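TonB-dependent siderophore receptor (Pseudomonas aeruginosa 39016, PDB 5NEC) probably imports iron-loaded siderophores, and siderophore-drug conjugates, across the outer membrane with energy passed on by TonB. Local coordinates at residues A[54-59]-A[124-129]; A[104-109]-A[147-152]; A[274-279]-A[310-315]; A[580-585]-A[604-609]; A[630-635]-A[669-674]. All coordinates share one frame; numbering follows the deposited sequence.

Contact 1 of 5, residues A[54-59]-A[124-129]; sequences VTVVPK and LEQIEV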
# COMPACT_ATOMS: atom_id res chain seq x y z
N VAL A 54 -10.57 -5.61 10.38
CA VAL A 54 -9.22 -5.05 10.47
C VAL A 54 -8.22 -6.19 10.45
O VAL A 54 -8.36 -7.13 11.23
CB VAL A 54 -9.03 -4.25 11.77
CG1 VAL A 54 -7.59 -3.74 11.88
CG2 VAL A 54 -10.03 -3.10 11.84
N THR A 55 -7.23 -6.11 9.58
CA THR A 55 -6.13 -7.08 9.55
C THR A 55 -4.81 -6.34 9.75
O THR A 55 -4.49 -5.40 9.02
CB THR A 55 -6.06 -7.85 8.22
OG1 THR A 55 -7.33 -8.48 7.96
CG2 THR A 55 -4.95 -8.91 8.23
N VAL A 56 -4.04 -6.78 10.74
CA VAL A 56 -2.71 -6.23 10.97
C VAL A 56 -1.66 -7.20 10.41
O VAL A 56 -1.67 -8.38 10.74
CB VAL A 56 -2.50 -5.92 12.46
CG1 VAL A 56 -1.08 -5.38 12.69
CG2 VAL A 56 -3.57 -4.94 12.94
N VAL A 57 -0.80 -6.71 9.52
CA VAL A 57 0.36 -7.48 9.09
C VAL A 57 1.47 -7.17 10.08
O VAL A 57 2.01 -6.06 10.06
CB VAL A 57 0.82 -7.15 7.66
CG1 VAL A 57 1.97 -8.07 7.24
CG2 VAL A 57 -0.35 -7.25 6.70
N PRO A 58 1.79 -8.12 10.97
CA PRO A 58 2.79 -7.85 12.00
C PRO A 58 4.22 -7.94 11.50
O PRO A 58 4.49 -8.56 10.46
CB PRO A 58 2.53 -8.94 13.03
CG PRO A 58 2.05 -10.09 12.22
CD PRO A 58 1.33 -9.52 11.03
N LYS A 59 5.12 -7.32 12.26
CA LYS A 59 6.56 -7.32 12.00
C LYS A 59 7.11 -8.67 11.54
O LYS A 59 7.89 -8.73 10.60
CB LYS A 59 7.29 -6.91 13.29
CG LYS A 59 8.79 -6.64 13.12
CD LYS A 59 9.56 -6.83 14.42
CE LYS A 59 9.15 -5.81 15.46
NZ LYS A 59 9.45 -6.22 16.86
N LEU A 124 9.05 0.41 9.17
CA LEU A 124 7.71 0.06 9.69
C LEU A 124 7.73 -1.07 10.73
O LEU A 124 8.49 -2.02 10.63
CB LEU A 124 6.77 -0.32 8.55
CG LEU A 124 6.56 0.73 7.45
CD1 LEU A 124 5.55 0.23 6.44
CD2 LEU A 124 6.14 2.07 8.02
N GLU A 125 6.86 -0.93 11.71
CA GLU A 125 6.62 -1.94 12.75
C GLU A 125 5.57 -2.93 12.26
O GLU A 125 5.74 -4.14 12.38
CB GLU A 125 6.14 -1.25 14.03
CG GLU A 125 6.15 -2.10 15.29
CD GLU A 125 7.55 -2.43 15.80
OE1 GLU A 125 8.50 -1.63 15.61
OE2 GLU A 125 7.68 -3.51 16.42
N GLN A 126 4.49 -2.38 11.70
CA GLN A 126 3.36 -3.18 11.22
C GLN A 126 2.48 -2.36 10.26
O GLN A 126 2.56 -1.13 10.21
CB GLN A 126 2.52 -3.70 12.39
CG GLN A 126 1.82 -2.60 13.17
CD GLN A 126 1.32 -3.03 14.55
OE1 GLN A 126 1.91 -3.89 15.22
NE2 GLN A 126 0.22 -2.43 14.98
N ILE A 127 1.62 -3.08 9.54
CA ILE A 127 0.70 -2.50 8.56
C ILE A 127 -0.74 -2.84 8.96
O ILE A 127 -1.10 -4.01 9.02
CB ILE A 127 1.03 -3.04 7.15
CG1 ILE A 127 2.45 -2.63 6.74
CG2 ILE A 127 0.02 -2.56 6.12
CD1 ILE A 127 3.09 -3.59 5.77
N GLU A 128 -1.54 -1.81 9.21
CA GLU A 128 -2.93 -2.00 9.66
C GLU A 128 -3.91 -1.72 8.51
O GLU A 128 -3.97 -0.60 8.00
CB GLU A 128 -3.21 -1.09 10.85
CG GLU A 128 -2.21 -1.30 12.00
CD GLU A 128 -2.47 -0.43 13.23
OE1 GLU A 128 -3.29 0.51 13.16
OE2 GLU A 128 -1.82 -0.70 14.27
N VAL A 129 -4.64 -2.76 8.09
CA VAL A 129 -5.59 -2.68 6.97
C VAL A 129 -7.02 -2.62 7.50
O VAL A 129 -7.53 -3.60 7.99
CB VAL A 129 -5.45 -3.90 6.03
CG1 VAL A 129 -6.23 -3.70 4.73
CG2 VAL A 129 -3.98 -4.16 5.71

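Contact 2 of 5, residues A[104-109]-A[147-152]; sequences SDTYVD and LNLVSK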
# COMPACT_ATOMS: atom_id res chain seq x y z
N SER A 104 -5.59 7.98 -1.55
CA SER A 104 -5.60 9.06 -0.58
C SER A 104 -6.24 8.60 0.73
O SER A 104 -6.86 9.40 1.44
CB SER A 104 -6.32 10.28 -1.19
OG SER A 104 -7.65 9.95 -1.52
N ASP A 105 -6.10 7.31 1.05
CA ASP A 105 -6.40 6.78 2.38
C ASP A 105 -5.24 5.91 2.89
O ASP A 105 -5.45 4.86 3.49
CB ASP A 105 -7.71 5.99 2.33
CG ASP A 105 -8.89 6.88 2.04
OD1 ASP A 105 -9.42 7.46 3.01
OD2 ASP A 105 -9.27 7.00 0.85
N THR A 106 -4.02 6.39 2.65
CA THR A 106 -2.81 5.81 3.21
C THR A 106 -2.27 6.76 4.27
O THR A 106 -2.05 7.94 4.03
CB THR A 106 -1.77 5.47 2.12
OG1 THR A 106 -2.33 4.49 1.24
CG2 THR A 106 -0.50 4.89 2.74
N TYR A 107 -2.08 6.21 5.46
CA TYR A 107 -1.72 6.96 6.65
C TYR A 107 -0.39 6.42 7.17
O TYR A 107 -0.09 5.23 7.02
CB TYR A 107 -2.83 6.81 7.69
CG TYR A 107 -4.13 7.43 7.21
CD1 TYR A 107 -4.42 8.77 7.46
CD2 TYR A 107 -5.08 6.68 6.49
CE1 TYR A 107 -5.59 9.36 7.01
CE2 TYR A 107 -6.26 7.26 6.05
CZ TYR A 107 -6.50 8.60 6.31
OH TYR A 107 -7.65 9.21 5.90
N VAL A 108 0.43 7.31 7.72
CA VAL A 108 1.60 6.94 8.50
C VAL A 108 1.34 7.43 9.92
O VAL A 108 1.23 8.65 10.14
CB VAL A 108 2.90 7.53 7.92
CG1 VAL A 108 4.08 7.27 8.86
CG2 VAL A 108 3.17 6.96 6.52
N ASP A 109 1.21 6.49 10.86
CA ASP A 109 0.85 6.80 12.24
C ASP A 109 -0.36 7.72 12.34
O ASP A 109 -0.30 8.79 12.93
CB ASP A 109 2.04 7.41 12.98
CG ASP A 109 3.24 6.49 12.98
OD1 ASP A 109 3.16 5.41 13.59
OD2 ASP A 109 4.28 6.85 12.36
N LEU A 147 -5.18 2.06 4.77
CA LEU A 147 -3.93 1.48 5.25
C LEU A 147 -3.36 2.45 6.27
O LEU A 147 -3.30 3.64 6.01
CB LEU A 147 -2.90 1.31 4.12
CG LEU A 147 -3.28 0.49 2.89
CD1 LEU A 147 -2.16 0.50 1.88
CD2 LEU A 147 -3.60 -0.94 3.28
N ASN A 148 -2.97 1.92 7.43
CA ASN A 148 -2.23 2.68 8.41
C ASN A 148 -0.88 2.03 8.68
O ASN A 148 -0.79 0.91 9.22
CB ASN A 148 -3.03 2.81 9.72
CG ASN A 148 -2.38 3.77 10.70
OD1 ASN A 148 -1.83 4.81 10.30
ND2 ASN A 148 -2.40 3.41 11.97
N LEU A 149 0.18 2.76 8.32
CA LEU A 149 1.55 2.29 8.43
C LEU A 149 2.17 2.80 9.73
O LEU A 149 2.37 4.00 9.88
CB LEU A 149 2.36 2.78 7.23
CG LEU A 149 1.76 2.58 5.84
CD1 LEU A 149 2.83 2.91 4.81
CD2 LEU A 149 1.23 1.17 5.64
N VAL A 150 2.47 1.89 10.65
CA VAL A 150 3.01 2.26 11.96
C VAL A 150 4.55 2.35 11.88
O VAL A 150 5.22 1.36 11.60
CB VAL A 150 2.57 1.25 13.05
CG1 VAL A 150 3.00 1.71 14.45
CG2 VAL A 150 1.06 1.02 13.01
N SER A 151 5.11 3.55 12.11
CA SER A 151 6.57 3.77 12.07
C SER A 151 7.28 3.19 13.27
O SER A 151 6.76 3.24 14.38
CB SER A 151 6.90 5.26 12.11
OG SER A 151 6.46 5.91 10.96
N LYS A 152 8.49 2.70 13.05
CA LYS A 152 9.42 2.43 14.15
C LYS A 152 9.77 3.77 14.81
O LYS A 152 10.14 4.70 14.12
CB LYS A 152 10.68 1.78 13.61
CG LYS A 152 10.48 0.36 13.15
CD LYS A 152 11.75 -0.11 12.47
CE LYS A 152 11.57 -1.48 11.86
NZ LYS A 152 12.92 -1.92 11.39

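Contact 3 of 5, residues A[274-279]-A[310-315]; sequences RDFQKS and DYLWTQ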
# COMPACT_ATOMS: atom_id res chain seq x y z
N ARG A 274 16.98 6.38 -22.21
CA ARG A 274 16.00 7.44 -22.06
C ARG A 274 15.24 7.42 -20.75
O ARG A 274 15.03 8.46 -20.15
CB ARG A 274 15.00 7.40 -23.21
CG ARG A 274 13.85 8.39 -23.07
CD ARG A 274 12.88 8.37 -24.23
NE ARG A 274 11.91 7.29 -24.13
CZ ARG A 274 10.95 7.06 -25.04
NH1 ARG A 274 10.85 7.82 -26.13
NH2 ARG A 274 10.11 6.04 -24.87
N ASP A 275 14.77 6.25 -20.34
CA ASP A 275 13.75 6.17 -19.29
C ASP A 275 14.36 6.25 -17.90
O ASP A 275 15.44 5.73 -17.67
CB ASP A 275 12.90 4.90 -19.45
CG ASP A 275 12.16 4.83 -20.81
OD1 ASP A 275 12.00 5.88 -21.48
OD2 ASP A 275 11.76 3.71 -21.20
N PHE A 276 13.67 6.91 -16.97
CA PHE A 276 14.17 7.10 -15.61
C PHE A 276 13.00 7.28 -14.65
O PHE A 276 11.92 7.70 -15.04
CB PHE A 276 15.15 8.29 -15.53
CG PHE A 276 14.58 9.62 -16.00
CD1 PHE A 276 13.80 10.40 -15.16
CD2 PHE A 276 14.82 10.08 -17.29
CE1 PHE A 276 13.26 11.59 -15.59
CE2 PHE A 276 14.30 11.28 -17.73
CZ PHE A 276 13.51 12.04 -16.87
N GLN A 277 13.24 6.96 -13.39
CA GLN A 277 12.23 7.12 -12.36
C GLN A 277 12.95 7.52 -11.07
O GLN A 277 13.59 6.71 -10.44
CB GLN A 277 11.46 5.82 -12.22
CG GLN A 277 10.28 5.83 -11.29
CD GLN A 277 9.81 4.43 -10.97
OE1 GLN A 277 9.58 3.62 -11.85
NE2 GLN A 277 9.78 4.12 -9.69
N LYS A 278 12.87 8.80 -10.74
CA LYS A 278 13.60 9.40 -9.63
C LYS A 278 12.62 9.95 -8.63
O LYS A 278 11.69 10.62 -9.02
CB LYS A 278 14.49 10.54 -10.12
CG LYS A 278 15.70 10.02 -10.83
CD LYS A 278 16.34 11.07 -11.73
CE LYS A 278 17.61 10.49 -12.34
NZ LYS A 278 18.04 11.25 -13.56
N SER A 279 12.82 9.66 -7.35
CA SER A 279 11.98 10.24 -6.33
C SER A 279 12.74 10.53 -5.05
O SER A 279 13.80 9.96 -4.80
CB SER A 279 10.72 9.39 -6.08
OG SER A 279 10.97 8.33 -5.22
N ASP A 310 10.22 12.63 -10.54
CA ASP A 310 10.70 12.95 -11.87
C ASP A 310 10.78 11.60 -12.64
O ASP A 310 11.77 10.83 -12.50
CB ASP A 310 12.03 13.69 -11.74
CG ASP A 310 12.55 14.24 -13.05
OD1 ASP A 310 11.82 14.28 -14.07
OD2 ASP A 310 13.72 14.62 -13.06
N TYR A 311 9.71 11.32 -13.41
CA TYR A 311 9.48 10.04 -14.07
C TYR A 311 9.34 10.24 -15.58
O TYR A 311 8.65 11.15 -16.01
CB TYR A 311 8.17 9.39 -13.59
CG TYR A 311 8.06 8.98 -12.13
CD1 TYR A 311 9.14 9.08 -11.25
CD2 TYR A 311 6.87 8.45 -11.62
CE1 TYR A 311 9.04 8.69 -9.93
CE2 TYR A 311 6.76 8.05 -10.29
CZ TYR A 311 7.84 8.17 -9.45
OH TYR A 311 7.78 7.79 -8.14
N LEU A 312 9.97 9.36 -16.35
CA LEU A 312 9.78 9.23 -17.80
C LEU A 312 9.91 7.76 -18.20
O LEU A 312 10.99 7.16 -18.05
CB LEU A 312 10.82 10.05 -18.55
CG LEU A 312 10.97 9.88 -20.08
CD1 LEU A 312 9.68 10.22 -20.74
CD2 LEU A 312 12.06 10.76 -20.65
N TRP A 313 8.84 7.19 -18.75
CA TRP A 313 8.83 5.76 -19.03
C TRP A 313 8.10 5.45 -20.34
O TRP A 313 7.47 6.33 -20.94
CB TRP A 313 8.23 5.00 -17.84
CG TRP A 313 6.75 5.08 -17.70
CD1 TRP A 313 5.86 4.13 -18.08
CD2 TRP A 313 5.99 6.14 -17.13
NE1 TRP A 313 4.58 4.54 -17.80
CE2 TRP A 313 4.63 5.77 -17.20
CE3 TRP A 313 6.33 7.37 -16.54
CZ2 TRP A 313 3.59 6.60 -16.72
CZ3 TRP A 313 5.29 8.19 -16.06
CH2 TRP A 313 3.94 7.80 -16.16
N THR A 314 8.21 4.19 -20.76
CA THR A 314 7.67 3.72 -22.04
C THR A 314 6.43 2.84 -21.82
O THR A 314 6.40 2.03 -20.91
CB THR A 314 8.74 2.94 -22.82
OG1 THR A 314 9.88 3.77 -23.03
CG2 THR A 314 8.20 2.42 -24.16
N GLN A 315 5.42 3.04 -22.66
CA GLN A 315 4.24 2.15 -22.69
C GLN A 315 4.18 1.47 -24.06
O GLN A 315 4.26 2.15 -25.08
CB GLN A 315 2.96 2.92 -22.45
CG GLN A 315 3.04 3.80 -21.23
CD GLN A 315 1.73 4.47 -20.86
OE1 GLN A 315 1.69 5.21 -19.88
NE2 GLN A 315 0.67 4.23 -21.64
O HOH W 1 10.18 2.26 -19.65

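Contact 4 of 5, residues A[580-585]-A[604-609]; sequences RVDGVE and YLDSEL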
# COMPACT_ATOMS: atom_id res chain seq x y z
N ARG A 580 -22.31 -1.30 -6.51
CA ARG A 580 -22.52 -2.16 -5.35
C ARG A 580 -21.39 -3.18 -5.26
O ARG A 580 -21.00 -3.76 -6.27
CB ARG A 580 -23.86 -2.89 -5.44
CG ARG A 580 -24.21 -3.71 -4.21
CD ARG A 580 -25.31 -4.71 -4.48
NE ARG A 580 -26.44 -4.12 -5.20
CZ ARG A 580 -27.40 -3.36 -4.66
NH1 ARG A 580 -27.40 -3.05 -3.37
NH2 ARG A 580 -28.37 -2.89 -5.44
N VAL A 581 -20.88 -3.38 -4.05
CA VAL A 581 -19.98 -4.49 -3.75
C VAL A 581 -20.55 -5.27 -2.57
O VAL A 581 -20.75 -4.71 -1.50
CB VAL A 581 -18.56 -4.02 -3.40
CG1 VAL A 581 -17.62 -5.21 -3.17
CG2 VAL A 581 -18.02 -3.12 -4.50
N ASP A 582 -20.86 -6.54 -2.80
CA ASP A 582 -21.21 -7.48 -1.74
C ASP A 582 -20.03 -8.42 -1.56
O ASP A 582 -19.41 -8.83 -2.55
CB ASP A 582 -22.45 -8.30 -2.11
CG ASP A 582 -23.70 -7.44 -2.31
OD1 ASP A 582 -23.84 -6.38 -1.67
OD2 ASP A 582 -24.56 -7.83 -3.13
N GLY A 583 -19.72 -8.77 -0.32
CA GLY A 583 -18.59 -9.64 -0.08
C GLY A 583 -18.55 -10.43 1.21
O GLY A 583 -19.35 -10.23 2.11
N VAL A 584 -17.58 -11.35 1.24
CA VAL A 584 -17.32 -12.22 2.36
C VAL A 584 -15.82 -12.24 2.61
O VAL A 584 -15.04 -12.37 1.67
CB VAL A 584 -17.78 -13.67 2.08
CG1 VAL A 584 -17.44 -14.58 3.26
CG2 VAL A 584 -19.27 -13.71 1.74
N GLU A 585 -15.44 -12.13 3.88
CA GLU A 585 -14.04 -12.13 4.30
C GLU A 585 -13.86 -13.13 5.45
O GLU A 585 -14.64 -13.11 6.39
CB GLU A 585 -13.61 -10.71 4.71
CG GLU A 585 -13.15 -9.86 3.52
CD GLU A 585 -13.22 -8.34 3.71
OE1 GLU A 585 -13.52 -7.84 4.82
OE2 GLU A 585 -12.98 -7.61 2.71
N TYR A 604 -14.10 -12.72 -1.00
CA TYR A 604 -15.06 -12.82 -2.08
C TYR A 604 -15.65 -11.44 -2.29
O TYR A 604 -16.20 -10.85 -1.36
CB TYR A 604 -16.16 -13.83 -1.75
CG TYR A 604 -17.28 -13.89 -2.77
CD1 TYR A 604 -17.14 -14.62 -3.95
CD2 TYR A 604 -18.48 -13.19 -2.56
CE1 TYR A 604 -18.17 -14.66 -4.89
CE2 TYR A 604 -19.51 -13.22 -3.49
CZ TYR A 604 -19.35 -13.97 -4.65
OH TYR A 604 -20.36 -14.00 -5.57
N LEU A 605 -15.54 -10.92 -3.50
CA LEU A 605 -16.03 -9.59 -3.84
C LEU A 605 -16.90 -9.72 -5.07
O LEU A 605 -16.41 -9.97 -6.17
CB LEU A 605 -14.85 -8.66 -4.11
CG LEU A 605 -13.91 -8.44 -2.92
CD1 LEU A 605 -12.65 -7.70 -3.34
CD2 LEU A 605 -14.62 -7.68 -1.81
N ASP A 606 -18.21 -9.60 -4.87
CA ASP A 606 -19.16 -9.56 -5.97
C ASP A 606 -19.46 -8.10 -6.19
O ASP A 606 -20.17 -7.49 -5.39
CB ASP A 606 -20.43 -10.33 -5.59
CG ASP A 606 -21.52 -10.21 -6.62
OD1 ASP A 606 -21.22 -10.11 -7.82
OD2 ASP A 606 -22.70 -10.21 -6.22
N SER A 607 -18.92 -7.53 -7.26
CA SER A 607 -19.06 -6.11 -7.55
C SER A 607 -19.82 -5.86 -8.84
O SER A 607 -19.82 -6.69 -9.73
CB SER A 607 -17.69 -5.45 -7.59
OG SER A 607 -16.98 -5.78 -8.78
N GLU A 608 -20.46 -4.70 -8.92
CA GLU A 608 -21.32 -4.36 -10.05
C GLU A 608 -21.48 -2.86 -10.24
O GLU A 608 -21.59 -2.13 -9.26
CB GLU A 608 -22.71 -4.98 -9.85
CG GLU A 608 -23.62 -4.83 -11.07
CD GLU A 608 -24.93 -5.61 -10.99
OE1 GLU A 608 -25.08 -6.50 -10.13
OE2 GLU A 608 -25.82 -5.35 -11.83
N LEU A 609 -21.50 -2.42 -11.50
CA LEU A 609 -21.99 -1.08 -11.86
C LEU A 609 -23.48 -1.17 -12.24
O LEU A 609 -23.84 -2.03 -13.04
CB LEU A 609 -21.19 -0.50 -13.03
CG LEU A 609 -19.73 -0.14 -12.72
CD1 LEU A 609 -18.96 0.18 -14.00
CD2 LEU A 609 -19.65 1.02 -11.72

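Contact 5 of 5, residues A[630-635]-A[669-674]; sequences GNEMPN and VGNTVY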
# COMPACT_ATOMS: atom_id res chain seq x y z
N GLY A 630 -24.10 -3.52 -15.26
CA GLY A 630 -23.85 -4.96 -15.05
C GLY A 630 -22.39 -5.41 -15.10
O GLY A 630 -22.10 -6.59 -14.89
N ASN A 631 -21.47 -4.49 -15.38
CA ASN A 631 -20.05 -4.80 -15.39
C ASN A 631 -19.45 -4.85 -13.98
O ASN A 631 -19.93 -4.16 -13.06
CB ASN A 631 -19.29 -3.77 -16.25
CG ASN A 631 -19.69 -3.83 -17.72
OD1 ASN A 631 -20.52 -4.63 -18.12
ND2 ASN A 631 -19.07 -2.99 -18.53
N GLU A 632 -18.42 -5.67 -13.82
CA GLU A 632 -17.61 -5.72 -12.59
C GLU A 632 -16.72 -4.48 -12.44
O GLU A 632 -16.37 -3.84 -13.42
CB GLU A 632 -16.74 -6.98 -12.57
CG GLU A 632 -17.53 -8.27 -12.43
CD GLU A 632 -16.69 -9.53 -12.54
OE1 GLU A 632 -15.58 -9.54 -11.97
OE2 GLU A 632 -17.15 -10.49 -13.20
N MET A 633 -16.37 -4.16 -11.20
CA MET A 633 -15.48 -3.03 -10.90
C MET A 633 -14.08 -3.44 -11.35
O MET A 633 -13.71 -4.60 -11.18
CB MET A 633 -15.42 -2.72 -9.41
CG MET A 633 -16.72 -2.28 -8.76
SD MET A 633 -17.26 -0.63 -9.16
CE MET A 633 -16.07 0.33 -8.24
N PRO A 634 -13.31 -2.49 -11.92
CA PRO A 634 -11.92 -2.83 -12.24
C PRO A 634 -11.10 -3.09 -10.98
O PRO A 634 -11.48 -2.66 -9.90
CB PRO A 634 -11.41 -1.58 -12.98
CG PRO A 634 -12.31 -0.47 -12.53
CD PRO A 634 -13.64 -1.11 -12.30
N ASN A 635 -10.00 -3.81 -11.11
CA ASN A 635 -9.05 -4.01 -10.00
C ASN A 635 -9.70 -4.63 -8.76
O ASN A 635 -9.36 -4.30 -7.64
CB ASN A 635 -8.34 -2.67 -9.69
CG ASN A 635 -7.73 -2.06 -10.94
OD1 ASN A 635 -6.84 -2.66 -11.57
ND2 ASN A 635 -8.22 -0.89 -11.34
N VAL A 669 -13.62 -0.10 -16.40
CA VAL A 669 -15.07 -0.18 -16.13
C VAL A 669 -15.81 -0.91 -17.27
O VAL A 669 -16.77 -1.62 -17.01
CB VAL A 669 -15.75 1.20 -15.88
CG1 VAL A 669 -15.24 1.81 -14.59
CG2 VAL A 669 -15.56 2.17 -17.05
N GLY A 670 -15.34 -0.74 -18.51
CA GLY A 670 -15.92 -1.42 -19.66
C GLY A 670 -15.68 -2.92 -19.76
O GLY A 670 -16.31 -3.59 -20.57
N ASN A 671 -14.76 -3.45 -18.94
CA ASN A 671 -14.46 -4.89 -18.87
C ASN A 671 -13.95 -5.47 -20.21
O ASN A 671 -14.23 -6.63 -20.53
CB ASN A 671 -15.65 -5.72 -18.35
CG ASN A 671 -16.00 -5.47 -16.87
OD1 ASN A 671 -16.77 -6.24 -16.31
ND2 ASN A 671 -15.47 -4.41 -16.27
N THR A 672 -13.21 -4.66 -20.97
CA THR A 672 -12.65 -5.05 -22.29
C THR A 672 -11.20 -5.55 -22.21
O THR A 672 -10.70 -6.12 -23.19
CB THR A 672 -12.70 -3.89 -23.31
OG1 THR A 672 -11.81 -2.84 -22.92
CG2 THR A 672 -14.12 -3.33 -23.42
N VAL A 673 -10.54 -5.31 -21.08
CA VAL A 673 -9.17 -5.81 -20.87
C VAL A 673 -9.04 -6.39 -19.46
O VAL A 673 -9.75 -5.97 -18.54
CB VAL A 673 -8.08 -4.74 -21.11
CG1 VAL A 673 -8.12 -4.26 -22.55
CG2 VAL A 673 -8.22 -3.55 -20.15
N TYR A 674 -8.14 -7.36 -19.31
CA TYR A 674 -8.02 -8.09 -18.06
C TYR A 674 -6.69 -8.81 -17.99
O TYR A 674 -6.01 -8.96 -19.00
CB TYR A 674 -9.18 -9.10 -17.90
CG TYR A 674 -9.01 -10.41 -18.65
CD1 TYR A 674 -9.39 -10.51 -19.99
CD2 TYR A 674 -8.50 -11.54 -18.02
CE1 TYR A 674 -9.26 -11.71 -20.69
CE2 TYR A 674 -8.36 -12.74 -18.69
CZ TYR A 674 -8.74 -12.83 -20.02
OH TYR A 674 -8.58 -14.02 -20.67

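Contact 1 of 5, residues A[54-59]-A[124-129]
Thr55 and Val129 face each other as an antiparallel hydrogen-bonded pair, and Val57 and Ile127 form the next one. Each pair has two backbone bonds. Val129 N reaches Thr55 O at 2.8 Å, and Val57 N reaches Ile127 O at 2.8 Å. Between them Val56 and Glu128 form a non-hydrogen-bonded pair. The CA of Val56 makes a CA-H...O contact with Ile127 O at 3.4 Å.

Side-chain packing is found on both faces. On one face Val57 CB meets Ile127 CB at 4.1 Å. On the other, both methyls of Val56 are used. Val56 CG1 rests against the side-chain amide of Gln126, 3.8 Å from Gln126 CD. CG2 runs beside Glu128 CG.

Next to Val56, Gln126 NE2 donates in its amide plane to the anti lone pair of Glu128 OE2 at 2.8 Å. Ser38 and Ala39 also bind the Glu128 carboxylate. Beyond the end of strand 54-57, Lys59 has a salt bridge to Glu30; its approach to Glu125 is less certain.

Strand 54-57 lies at one edge of the five-stranded plug sheet, and strand 146-151 lies beyond 124-130. Helix 70-74 packs on Ile127 and Val129. Phe599 of barrel strand 596-609 touches Thr55 and Val57.

Contact 2 of 5, residues A[104-109]-A[147-152]
Asp109 turns its carboxylate onto the backbone and hydroxyl of Ser151. Its CG stands anti to its own carbonyl carbon (chi1 -58°), which brings the two oxygens to the neighbouring strand. Asp109 OD1 accepts from Ser151 N at 3.1 Å. Asp109 OD2 accepts from Ser151 OG at 2.8 Å. Both oxygens are met on their syn sides, 27° and 18° out of the carboxylate plane. The carboxylate therefore straddles one residue, with a separate bond to each oxygen.

Asn148 OD1 passes 3.4 Å from Tyr107 CB and is bonded to Gly110 N. Its ND2 is bonded to Glu128, so the amide is held at both ends. The Tyr107 ring has Leu147 O at its edge, in the ring plane, with Tyr107 CD2 3.6 Å from Leu147 O. The ring of Phe137 meets it with the planes at about 45°.

On the opposite face Thr106 and Leu147 lie side by side and point the same way, Thr106 OG1 to Leu147 CD1 4.0 Å. Val108 CG1 sits 3.5 Å from Ser151 OG. Helix 70-74 packs on Leu147 and Leu149.

The backbones run parallel. Leu147 O accepts from Tyr107 N, and Tyr107 O accepts from Leu149 N at 2.8 Å. This is a parallel strand pair within a mixed sheet, as found in the plug domain of TonB-dependent receptors.

Contact 3 of 5, residues A[274-279]-A[310-315]
Thr314 OG1 is held between two side chains of the other segment. Thr314 OG1 donates to Asp275 OD2 at 2.6 Å, on the syn side of that oxygen. Thr314 OG1 accepts from Arg274 NH2 at 2.9 Å, in the guanidinium plane. A water bridges Asp275 OD2 and Thr314 N.

Two aromatic contacts lie further along. The Phe276 ring takes Leu312 CB over one face, 3.9 Å from its centroid, while Asp310 O lies at its edge. Phe276 CG sits between its backbone N and carbonyl carbon (chi1 57°), which folds the ring across the partner strand. On the other face of the sheet Gln277 CG lies over the Tyr311 ring, 3.6 Å from its centroid.

These groups are set by what lies behind them. Arg274 NE binds Asp275 OD1 at 3.0 Å, which fixes both groups, and Trp415 adds a cation-pi contact. Asp275 OD2 also accepts from Leu271 N. Tyr377 binds Asp310 OD1. Backbone bonds pair Phe276 with Leu312 and Lys278 with Asp310 in this antiparallel barrel hairpin.

Arg274, Asp275 and Thr314 thus form a closed ring of bonds. The buried carboxylate is met by an arginine, a hydroxyl, a backbone N-H and a water, which probably favours its charged form.

Contact 4 of 5, residues A[580-585]-A[604-609]
Asp582 and Asp606 exchange two short backbone bonds. Asp606 N meets Asp582 O at 2.7 Å, and Asp582 N meets Asp606 O at 2.8 Å. Arg580 pairs with Glu608 and Val584 with Tyr604 in the same way, giving six bonds over three hydrogen-bonded pairs. At the non-hydrogen-bonded pair of Gly583 and Leu605 the chains come close, with Gly583 CA 3.0 Å from Tyr604 O.

The two aspartates stand on one face, with Asp582 OD2 4.3 Å from Asp606 OD2. This like-charge approach is probably eased by Arg558, which makes a salt bridge to Asp582 OD1. Arg580 on the same face is bound to Asp560 of the adjacent strand 550-561.

On the opposite face the contacts are apolar or small. The Val581 rotamer (chi1 -177°) sets one methyl toward each partner: Val581 CG1 lies 4.1 Å from Leu605 CD2, and Val581 CG2 lies 3.9 Å from Ser607 CB. Ser607 OG bonds to Met633 N.

Strands 579-589 and 596-609 form a regular antiparallel hairpin of the transmembrane barrel seen in TonB-dependent receptors.

Contact 5 of 5, residues A[630-635]-A[669-674]
Asn671 reaches across to the backbone of Glu632. Its CB leads toward the other segment, and Asn671 CG lies 3.8 Å from Asn631 CB. At the tip the amide parts into two bonds. Asn671 OD1 accepts from Glu632 N at 3.0 Å, a bent bond, and the same OD1 touches Asn631 CB at 3.5 Å. Asn671 ND2 donates to Glu632 O at 3.0 Å, almost straight at 174° and in the amide plane. ND2 also bonds to Asp668 O. One side-chain amide thus binds both the N-H and the C=O of a single residue, much as a neighbouring strand would.

Asn631 slides past it in the opposite direction. The two amides are stacked, their planes 27° apart. Asn631 ND2 donates to a lone pair of Val669 O at 3.1 Å. Pro634 CD and Val669 CG1 add an apolar touch at 4.0 Å.

Tyr666 packs on Glu632 and Asn671. Asparagine side chains bonded to backbone thus join two loops of the TonB-dependent receptor beta-barrel, one linking strands 596-609 and 639-650, the other 653-666 and 674-688.

In the fold
From the N terminus, contact 1 brings strand 54-57 against 124-130, closing a loop of 64 residues that holds two short helices. Contact 2 opens inside that loop and closes beyond it at 147-152, so the two cross. They share the plug sheet, where strands 124-130 and 146-151 are neighbours. The remaining contacts follow in series. Contacts 3 and 4 each close a hairpin, and their centres are about 36 Å apart. Contact 5 links two later connections between barrel strands. It touches contact 4, where Leu609 meets Gly630 and Asn631. Contacts 1 and 2 thus belong to the plug, contacts 3 and 4 to the barrel wall, and contact 5 to loops between its strands.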